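Local coordinates for uncharacterized protein (Aeromonas hydrophila J-1, PDB 6R1J), which is the soluble form, engineered at its head, of AhlC, one component of a tripartite alpha-pore-forming toxin that probably acts by perforating target membranes, at residues M13-A16 and E17-Q21; N29-N32 and I33-V37; A83-D86 and L87-E91; E245-R248 and L249-A253. The protein carries 3 engineered substitutions. All coordinates share one frame; numbering follows the deposited sequence.

AhlC is a long, almost entirely helical molecule, and the four contacts follow one another in chain order, each covering a short run of about two and a half turns of one helix. Interaction 1 lies on helix 5-21 and interaction 2 on the start of helix 28-70; their centres are about 11 Å apart and they touch. Interactions 3 and 4, on helices 78-157 and 244-264, are about 15 Å apart between centres and also touch, although far apart in sequence. Between the two pairs, centres are separated by about 42 to 50 Å. One pair thus joins helices 5-21 and 28-70, the other 78-157 and 244-264, and interactions 1 and 4 also face the second subunit.

Interaction 1: M13-A16 and E17-Q21. With NA (sodium ion), chain D.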
loop_
_atom_site.group_PDB
_atom_site.type_symbol
_atom_site.label_atom_id
_atom_site.label_comp_id
_atom_site.label_asym_id
_atom_site.label_seq_id
_atom_site.Cartn_x
_atom_site.Cartn_y
_atom_site.Cartn_z
ATOM N N MET A 13 -14.090 14.206 5.530
ATOM C CA MET A 13 -13.538 14.218 6.907
ATOM C C MET A 13 -14.570 13.644 7.882
ATOM O O MET A 13 -14.166 12.834 8.711
ATOM C CB MET A 13 -13.136 15.620 7.320
ATOM C CG MET A 13 -11.852 16.063 6.659
ATOM S SD MET A 13 -11.491 17.813 6.920
ATOM C CE MET A 13 -10.812 17.770 8.570
ATOM N N GLN A 14 -15.857 13.964 7.729
ATOM C CA GLN A 14 -16.942 13.421 8.605
ATOM C C GLN A 14 -17.023 11.893 8.464
ATOM O O GLN A 14 -17.108 11.180 9.497
ATOM C CB GLN A 14 -18.271 14.150 8.345
ATOM C CG GLN A 14 -18.267 15.589 8.852
ATOM C CD GLN A 14 -19.336 16.459 8.228
ATOM O OE1 GLN A 14 -19.825 16.155 7.159
ATOM N NE2 GLN A 14 -19.640 17.588 8.854
ATOM N N GLN A 15 -16.932 11.370 7.250
ATOM C CA GLN A 15 -16.922 9.908 7.033
ATOM C C GLN A 15 -15.655 9.301 7.639
ATOM O O GLN A 15 -15.757 8.262 8.297
ATOM C CB GLN A 15 -16.925 9.574 5.548
ATOM C CG GLN A 15 -16.608 8.114 5.244
ATOM C CD GLN A 15 -17.671 7.141 5.720
ATOM O OE1 GLN A 15 -18.459 6.642 4.904
ATOM N NE2 GLN A 15 -17.712 6.863 7.028
ATOM N N ALA A 16 -14.484 9.878 7.397
ATOM C CA ALA A 16 -13.238 9.247 7.887
ATOM C C ALA A 16 -13.317 9.175 9.424
ATOM O O ALA A 16 -12.937 8.127 9.989
ATOM C CB ALA A 16 -12.016 9.985 7.425
ATOM N N GLU A 17 -13.818 10.243 10.037
ATOM C CA GLU A 17 -13.938 10.385 11.506
ATOM C C GLU A 17 -14.808 9.251 12.057
ATOM O O GLU A 17 -14.395 8.670 13.059
ATOM C CB GLU A 17 -14.460 11.770 11.877
ATOM C CG GLU A 17 -14.369 12.087 13.374
ATOM C CD GLU A 17 -15.573 11.711 14.213
ATOM O OE1 GLU A 17 -16.620 11.356 13.608
ATOM O OE2 GLU A 17 -15.459 11.753 15.487
ATOM N N ALA A 18 -15.953 8.939 11.452
ATOM C CA ALA A 18 -16.833 7.857 11.942
ATOM C C ALA A 18 -16.065 6.529 11.884
ATOM O O ALA A 18 -16.125 5.719 12.810
ATOM C CB ALA A 18 -18.068 7.776 11.090
ATOM N N THR A 19 -15.340 6.299 10.792
ATOM C CA THR A 19 -14.548 5.071 10.636
ATOM C C THR A 19 -13.408 5.057 11.675
ATOM O O THR A 19 -13.166 3.974 12.264
ATOM C CB THR A 19 -14.095 4.916 9.186
ATOM O OG1 THR A 19 -15.294 4.877 8.419
ATOM C CG2 THR A 19 -13.337 3.632 8.971
ATOM N N ILE A 20 -12.754 6.190 11.888
ATOM C CA ILE A 20 -11.650 6.294 12.878
ATOM C C ILE A 20 -12.184 5.963 14.275
ATOM O O ILE A 20 -11.475 5.260 15.013
ATOM C CB ILE A 20 -10.986 7.667 12.801
ATOM C CG1 ILE A 20 -10.150 7.787 11.520
ATOM C CG2 ILE A 20 -10.149 7.901 14.043
ATOM C CD1 ILE A 20 -9.632 9.162 11.238
ATOM N N GLN A 21 -13.417 6.349 14.599
ATOM C CA GLN A 21 -13.949 6.086 15.964
ATOM C C GLN A 21 -14.282 4.597 16.149
ATOM O O GLN A 21 -14.361 4.197 17.299
ATOM C CB GLN A 21 -15.175 6.936 16.285
ATOM C CG GLN A 21 -14.906 8.428 16.220
ATOM C CD GLN A 21 -13.830 8.946 17.142
ATOM O OE1 GLN A 21 -13.316 8.235 18.010
ATOM N NE2 GLN A 21 -13.438 10.197 16.926
HETATM NA NA NA D . -17.382 11.778 16.945
HETATM O O HOH W 1 -18.175 12.165 11.633
HETATM O O HOH W 2 -18.654 10.058 14.909
HETATM O O HOH W 3 -17.236 14.707 17.333
#
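Glu17 is tied back to Gln14 by a water that donates both to Gln14 O and to Glu17 OE1, each at 2.6 Å. Gln14 O also accepts Ala18 N at 3.2 Å, so this carbonyl serves the helix and the water together. A second water donates to Glu17 OE1 at 2.7 Å. The sodium ion is held directly by Glu17 OE2, 2.4 Å away, whereas the second water and a third lie at a long 3.0 Å from the metal. Gln21 NE2 gives Glu17 OE2 a hydrogen bond of 2.9 Å from above the carboxylate plane, 47° out of it, and also bonds Gln34 O of helix 28-70. A bend at chi2 (-90°) in Glu17 turns the carboxylate forward along the helix, toward Gln21. The metal's positive charge would be expected to stabilise the anion.

Gln15 NE2 and Thr19 OG1 are 3.4 Å apart at a poor angle, and both look outward instead. Gln15 OE1 accepts from Ser24 N, NE2 donates to Ser22 O, and Thr19 OG1 bonds Ser22 OG, all of the second subunit. Within the chain, Met13 packs on Phe207 and Phe211 of helix 163-236, while Glu17 meets Val41 of helix 28-70, setting this turn between two helices and a neighbouring subunit.

Interaction 2: N29-N32 and I33-V37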
loop_
_atom_site.group_PDB
_atom_site.type_symbol
_atom_site.label_atom_id
_atom_site.label_comp_id
_atom_site.label_asym_id
_atom_site.label_seq_id
_atom_site.Cartn_x
_atom_site.Cartn_y
_atom_site.Cartn_z
ATOM N N ASN A 29 -1.317 6.805 21.011
ATOM C CA ASN A 29 -1.252 7.728 19.841
ATOM C C ASN A 29 -2.524 7.618 18.980
ATOM O O ASN A 29 -2.872 8.668 18.396
ATOM C CB ASN A 29 0.013 7.565 19.004
ATOM C CG ASN A 29 1.267 7.932 19.772
ATOM O OD1 ASN A 29 1.545 9.100 20.009
ATOM N ND2 ASN A 29 2.023 6.932 20.137
ATOM N N ALA A 30 -3.153 6.441 18.876
ATOM C CA ALA A 30 -4.414 6.213 18.129
ATOM C C ALA A 30 -5.554 6.916 18.868
ATOM O O ALA A 30 -6.368 7.619 18.252
ATOM C CB ALA A 30 -4.677 4.752 17.982
ATOM N N VAL A 31 -5.587 6.780 20.190
ATOM C CA VAL A 31 -6.589 7.491 21.020
ATOM C C VAL A 31 -6.375 9.004 20.894
ATOM O O VAL A 31 -7.378 9.727 20.859
ATOM C CB VAL A 31 -6.562 7.007 22.483
ATOM C CG1 VAL A 31 -7.564 7.782 23.312
ATOM C CG2 VAL A 31 -6.872 5.534 22.559
ATOM N N ASN A 32 -5.138 9.494 20.822
ATOM C CA ASN A 32 -4.846 10.923 20.595
ATOM C C ASN A 32 -5.551 11.417 19.319
ATOM O O ASN A 32 -6.210 12.448 19.366
ATOM C CB ASN A 32 -3.358 11.189 20.472
ATOM C CG ASN A 32 -2.590 11.001 21.772
ATOM O OD1 ASN A 32 -3.182 10.738 22.822
ATOM N ND2 ASN A 32 -1.274 11.069 21.673
ATOM N N ILE A 33 -5.457 10.663 18.230
ATOM C CA ILE A 33 -6.055 11.060 16.913
ATOM C C ILE A 33 -7.575 10.979 17.027
ATOM O O ILE A 33 -8.258 11.869 16.476
ATOM C CB ILE A 33 -5.523 10.137 15.793
ATOM C CG1 ILE A 33 -4.026 10.308 15.639
ATOM C CG2 ILE A 33 -6.255 10.388 14.486
ATOM C CD1 ILE A 33 -3.354 9.280 14.751
ATOM N N GLN A 34 -8.093 9.907 17.629
ATOM C CA GLN A 34 -9.563 9.698 17.795
ATOM C C GLN A 34 -10.148 10.921 18.504
ATOM O O GLN A 34 -11.226 11.437 18.080
ATOM C CB GLN A 34 -9.884 8.426 18.586
ATOM C CG GLN A 34 -9.654 7.130 17.799
ATOM C CD GLN A 34 -10.071 5.885 18.545
ATOM O OE1 GLN A 34 -9.846 5.794 19.744
ATOM N NE2 GLN A 34 -10.689 4.918 17.867
ATOM N N GLN A 35 -9.474 11.401 19.540
ATOM C CA GLN A 35 -9.994 12.558 20.313
ATOM C C GLN A 35 -9.898 13.818 19.440
ATOM O O GLN A 35 -10.813 14.610 19.462
ATOM C CB GLN A 35 -9.218 12.706 21.616
ATOM C CG GLN A 35 -9.541 11.574 22.585
ATOM C CD GLN A 35 -10.954 11.711 23.091
ATOM O OE1 GLN A 35 -11.361 12.790 23.537
ATOM N NE2 GLN A 35 -11.699 10.623 22.988
ATOM N N ASN A 36 -8.753 14.035 18.809
ATOM C CA ASN A 36 -8.484 15.186 17.914
ATOM C C ASN A 36 -9.555 15.238 16.813
ATOM O O ASN A 36 -10.195 16.273 16.681
ATOM C CB ASN A 36 -7.073 15.060 17.342
ATOM C CG ASN A 36 -6.629 16.231 16.505
ATOM O OD1 ASN A 36 -7.431 17.108 16.193
ATOM N ND2 ASN A 36 -5.334 16.285 16.220
ATOM N N VAL A 37 -9.746 14.161 16.050
ATOM C CA VAL A 37 -10.704 14.192 14.907
ATOM C C VAL A 37 -12.121 14.398 15.439
ATOM O O VAL A 37 -12.926 15.041 14.749
ATOM C CB VAL A 37 -10.615 12.969 13.988
ATOM C CG1 VAL A 37 -9.236 12.907 13.365
ATOM C CG2 VAL A 37 -11.011 11.661 14.618
#
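Gln34, extended beyond CG, leans back past Val31, its OE1 4.1 Å from Val31 CG2 as the two side chains pass at a slant. The aliphatic part does the closer touching: Gln34 CG lies 3.4 Å from Ala30 O, the same carbonyl that accepts Gln34 N at 2.9 Å. Because chi1 is -73°, with CG beside the backbone N, the methylene comes to rest over that oxygen. Gln35 repeats the pattern one residue on, with CG 3.3 Å from Val31 O, and Ile33 does so one residue earlier, its CG1 3.4 Å from Asn29 O. The turn is not uniform, since Ile33 N reaches Asn29 O at a longer 3.3 Å, whereas Asn36 N bonds Asn32 O at 3.0 Å.

In the second shell, polar ends are positioned by the surrounding chain. The Gln34 amide donates through NE2 to the carbonyls of Phe23 and Ile20, which fixes its rotation and ties the helix to Ile20 of helix 5-21 and to Phe23 in the link that follows. Asn32 OD1 takes Gln28 NE2, its ND2 gives to Asp116 OD1, and Asn36 ND2 gives to Ala109 O. Ile33 is wedged between Asn117 of helix 78-157 and Phe200 and Thr204 of helix 163-236, while Val37 leans on Ile20 of helix 5-21, so this opening part of helix 28-70 borders three others.

Interaction 3: A83-D86 and L87-E91; sequences AFVD and LVQQE
Phe84 and Val88 stand one turn apart in a regular alpha-helix, part of the long helix 78-157 of the bundle, and Val88 N bonds Phe84 O at 2.8 Å. The next bond, Gln89 N to Val85 O, is equally short at 2.8 Å. Those flanking them are somewhat longer: Leu87 N meets Ala83 O at 3.0 Å, and Gln90 N reaches Asp86 O at 3.1 Å.

Two glutamines lie on the exposed side. Gln90 leans back along the helix so that its CG lies 3.0 Å from Asp86 O, a tight approach. Gln89 runs alongside the buried Val85, both pointing the same way, and brings NE2 to 3.8 Å from Val85 CG1. Val85 turns its other contacts inward, onto Val235 and Ala236 of helix 163-236.

On the side facing the other helices, Val88 packs on Leu62 and Phe84 on Gln65 and Gln69, all of helix 28-70, and the Phe84 ring meets that of Phe251 with the planes at about 80°. With CG anti to the backbone N (chi1 179°), Phe84 swings its ring beneath the following turn. There Val88 CG2 makes a CH-pi contact over one face, 3.8 Å from the centroid of the Phe84 ring and 18° off its normal, closest to the CZ atom at 3.7 Å.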
loop_
_atom_site.group_PDB
_atom_site.type_symbol
_atom_site.label_atom_id
_atom_site.label_comp_id
_atom_site.label_asym_id
_atom_site.label_seq_id
_atom_site.Cartn_x
_atom_site.Cartn_y
_atom_site.Cartn_z
ATOM N N ALA A 83 -13.144 57.792 2.102
ATOM C CA ALA A 83 -14.242 57.274 2.957
ATOM C C ALA A 83 -14.615 55.826 2.572
ATOM O O ALA A 83 -14.942 55.032 3.484
ATOM C CB ALA A 83 -15.448 58.153 2.847
ATOM N N PHE A 84 -14.656 55.523 1.268
ATOM C CA PHE A 84 -15.015 54.184 0.704
ATOM C C PHE A 84 -13.893 53.193 1.065
ATOM O O PHE A 84 -14.200 52.150 1.691
ATOM C CB PHE A 84 -15.211 54.249 -0.823
ATOM C CG PHE A 84 -15.561 52.920 -1.453
ATOM C CD1 PHE A 84 -16.794 52.340 -1.216
ATOM C CD2 PHE A 84 -14.636 52.228 -2.217
ATOM C CE1 PHE A 84 -17.105 51.104 -1.759
ATOM C CE2 PHE A 84 -14.943 50.985 -2.755
ATOM C CZ PHE A 84 -16.185 50.438 -2.534
ATOM N N VAL A 85 -12.649 53.539 0.693
ATOM C CA VAL A 85 -11.425 52.746 0.986
ATOM C C VAL A 85 -11.422 52.443 2.485
ATOM O O VAL A 85 -11.257 51.241 2.845
ATOM C CB VAL A 85 -10.145 53.452 0.509
ATOM C CG1 VAL A 85 -8.899 52.769 1.031
ATOM C CG2 VAL A 85 -10.098 53.553 -1.013
ATOM N N ASP A 86 -11.690 53.457 3.318
ATOM C CA ASP A 86 -11.731 53.290 4.792
ATOM C C ASP A 86 -12.813 52.279 5.142
ATOM O O ASP A 86 -12.546 51.404 5.967
ATOM C CB ASP A 86 -12.061 54.572 5.562
ATOM C CG ASP A 86 -10.937 55.586 5.680
ATOM O OD1 ASP A 86 -9.808 55.259 5.265
ATOM O OD2 ASP A 86 -11.212 56.708 6.210
ATOM N N LEU A 87 -14.021 52.444 4.611
ATOM C CA LEU A 87 -15.140 51.530 4.932
ATOM C C LEU A 87 -14.780 50.070 4.527
ATOM O O LEU A 87 -15.044 49.129 5.320
ATOM C CB LEU A 87 -16.379 52.022 4.195
ATOM C CG LEU A 87 -17.593 51.114 4.335
ATOM C CD1 LEU A 87 -18.138 51.190 5.755
ATOM C CD2 LEU A 87 -18.652 51.458 3.298
ATOM N N VAL A 88 -14.209 49.877 3.340
ATOM C CA VAL A 88 -13.855 48.517 2.815
ATOM C C VAL A 88 -12.729 47.941 3.702
ATOM O O VAL A 88 -12.881 46.790 4.137
ATOM C CB VAL A 88 -13.454 48.549 1.326
ATOM C CG1 VAL A 88 -12.904 47.204 0.854
ATOM C CG2 VAL A 88 -14.610 48.981 0.425
ATOM N N GLN A 89 -11.679 48.725 4.004
ATOM C CA GLN A 89 -10.550 48.271 4.886
ATOM C C GLN A 89 -11.112 47.797 6.237
ATOM O O GLN A 89 -10.651 46.746 6.734
ATOM C CB GLN A 89 -9.480 49.349 5.035
ATOM C CG GLN A 89 -8.562 49.438 3.824
ATOM C CD GLN A 89 -7.518 50.528 3.931
ATOM O OE1 GLN A 89 -7.565 51.389 4.817
ATOM N NE2 GLN A 89 -6.580 50.530 2.993
ATOM N N GLN A 90 -12.131 48.482 6.771
ATOM C CA GLN A 90 -12.786 48.155 8.068
ATOM C C GLN A 90 -13.598 46.873 7.949
ATOM O O GLN A 90 -13.776 46.151 8.963
ATOM C CB GLN A 90 -13.712 49.293 8.492
ATOM C CG GLN A 90 -12.960 50.564 8.861
ATOM C CD GLN A 90 -13.888 51.734 9.102
ATOM O OE1 GLN A 90 -15.108 51.574 9.196
ATOM N NE2 GLN A 90 -13.306 52.921 9.195
ATOM N N GLU A 91 -14.129 46.611 6.759
ATOM C CA GLU A 91 -14.966 45.418 6.539
ATOM C C GLU A 91 -14.082 44.213 6.198
ATOM O O GLU A 91 -14.541 43.096 6.433
ATOM C CB GLU A 91 -16.069 45.741 5.532
ATOM C CG GLU A 91 -17.185 46.536 6.164
ATOM C CD GLU A 91 -18.248 47.016 5.191
ATOM O OE1 GLU A 91 -18.195 46.627 4.002
ATOM O OE2 GLU A 91 -19.120 47.796 5.626
#

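Interaction 4: E245-R248 and L249-A253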
loop_
_atom_site.group_PDB
_atom_site.type_symbol
_atom_site.label_atom_id
_atom_site.label_comp_id
_atom_site.label_asym_id
_atom_site.label_seq_id
_atom_site.Cartn_x
_atom_site.Cartn_y
_atom_site.Cartn_z
ATOM N N GLU A 245 -8.618 57.469 -13.219
ATOM C CA GLU A 245 -8.359 56.247 -14.030
ATOM C C GLU A 245 -7.576 55.224 -13.185
ATOM O O GLU A 245 -7.653 54.009 -13.507
ATOM C CB GLU A 245 -7.619 56.638 -15.312
ATOM C CG GLU A 245 -7.628 55.585 -16.413
ATOM C CD GLU A 245 -8.893 55.513 -17.255
ATOM O OE1 GLU A 245 -9.990 55.802 -16.719
ATOM O OE2 GLU A 245 -8.776 55.193 -18.460
ATOM N N LEU A 246 -6.812 55.679 -12.178
ATOM C CA LEU A 246 -6.041 54.768 -11.285
ATOM C C LEU A 246 -7.018 54.111 -10.327
ATOM O O LEU A 246 -6.956 52.896 -10.163
ATOM C CB LEU A 246 -4.933 55.494 -10.521
ATOM C CG LEU A 246 -3.594 55.534 -11.252
ATOM C CD1 LEU A 246 -2.567 56.283 -10.420
ATOM C CD2 LEU A 246 -3.101 54.125 -11.585
ATOM N N ALA A 247 -7.915 54.897 -9.760
ATOM C CA ALA A 247 -8.958 54.368 -8.886
ATOM C C ALA A 247 -9.700 53.284 -9.684
ATOM O O ALA A 247 -9.924 52.222 -9.124
ATOM C CB ALA A 247 -9.836 55.484 -8.409
ATOM N N ARG A 248 -9.961 53.504 -10.979
ATOM C CA ARG A 248 -10.726 52.562 -11.833
ATOM C C ARG A 248 -9.895 51.283 -12.013
ATOM O O ARG A 248 -10.467 50.184 -11.972
ATOM C CB ARG A 248 -11.098 53.264 -13.145
ATOM C CG ARG A 248 -11.933 52.446 -14.118
ATOM C CD ARG A 248 -12.416 53.293 -15.305
ATOM N NE ARG A 248 -13.213 54.377 -14.750
ATOM C CZ ARG A 248 -14.486 54.250 -14.392
ATOM N NH1 ARG A 248 -15.109 53.095 -14.572
ATOM N NH2 ARG A 248 -15.134 55.274 -13.863
ATOM N N LEU A 249 -8.584 51.411 -12.206
ATOM C CA LEU A 249 -7.673 50.250 -12.379
ATOM C C LEU A 249 -7.714 49.361 -11.135
ATOM O O LEU A 249 -7.937 48.147 -11.307
ATOM C CB LEU A 249 -6.249 50.722 -12.644
ATOM C CG LEU A 249 -5.228 49.614 -12.900
ATOM C CD1 LEU A 249 -5.332 49.111 -14.335
ATOM C CD2 LEU A 249 -3.824 50.113 -12.604
ATOM N N PHE A 250 -7.555 49.941 -9.942
ATOM C CA PHE A 250 -7.488 49.188 -8.669
ATOM C C PHE A 250 -8.876 48.677 -8.294
ATOM O O PHE A 250 -8.956 47.581 -7.721
ATOM C CB PHE A 250 -6.754 50.016 -7.612
ATOM C CG PHE A 250 -5.286 50.146 -7.962
ATOM C CD1 PHE A 250 -4.478 49.017 -7.992
ATOM C CD2 PHE A 250 -4.713 51.367 -8.268
ATOM C CE1 PHE A 250 -3.136 49.099 -8.340
ATOM C CE2 PHE A 250 -3.373 51.446 -8.629
ATOM C CZ PHE A 250 -2.590 50.314 -8.672
ATOM N N PHE A 251 -9.949 49.397 -8.630
ATOM C CA PHE A 251 -11.291 48.857 -8.355
ATOM C C PHE A 251 -11.480 47.619 -9.234
ATOM O O PHE A 251 -12.048 46.673 -8.726
ATOM C CB PHE A 251 -12.403 49.891 -8.536
ATOM C CG PHE A 251 -12.491 50.929 -7.443
ATOM C CD1 PHE A 251 -12.248 50.606 -6.116
ATOM C CD2 PHE A 251 -12.873 52.234 -7.740
ATOM C CE1 PHE A 251 -12.383 51.559 -5.119
ATOM C CE2 PHE A 251 -13.002 53.182 -6.735
ATOM C CZ PHE A 251 -12.783 52.834 -5.430
ATOM N N THR A 252 -11.070 47.670 -10.497
ATOM C CA THR A 252 -11.254 46.566 -11.465
ATOM C C THR A 252 -10.449 45.345 -10.964
ATOM O O THR A 252 -11.011 44.214 -10.962
ATOM C CB THR A 252 -10.905 47.024 -12.880
ATOM O OG1 THR A 252 -11.755 48.132 -13.209
ATOM C CG2 THR A 252 -11.073 45.914 -13.892
ATOM N N ALA A 253 -9.189 45.555 -10.527
ATOM C CA ALA A 253 -8.326 44.498 -9.956
ATOM C C ALA A 253 -8.998 43.943 -8.712
ATOM O O ALA A 253 -9.094 42.685 -8.605
ATOM C CB ALA A 253 -6.918 45.026 -9.662
#
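Arg248 and Thr252 join successive turns of helix 244-264, Thr252 N bonding Arg248 O at 3.0 Å in the regular alpha-helical pattern. The same carbonyl is gripped a second time by Thr252 OG1, which donates to it at 2.7 Å. The two donors arrive from opposite faces of the carbonyl plane. A chi1 of -59°, setting OG1 beside its own backbone N, turns the hydroxyl back toward the preceding turn.

Apolar groups occupy another side of the turn. Leu246 and Phe250 run side by side, with CD2 of the leucine 4.0 Å from CE2 of the phenylalanine. The Leu246 CD2 methyl also lies 4.2 Å from Leu249 CD2, and that second methyl sits above one face of the Phe250 ring, offset toward its rim. Ala247 CB approaches Phe251 CE2 at 4.3 Å, while Phe251 itself reaches Leu66 of helix 28-70. Leu249 and Phe250 also pack on Thr156 of the second subunit.

The Arg248 guanidinium turns to backbone carbonyls: NH1 bonds Leu70 O, at the end of helix 28-70, and NH2 bonds Asn72 O just beyond it. Its positive charge probably suits the negative pole of that helix end. The chemistry therefore implies two separate uses of polar groups: the buried threonine hydroxyl is satisfied by its own helix, whereas NH1 and NH2 of the arginine link this helix to the end of helix 28-70 and the residues just after it.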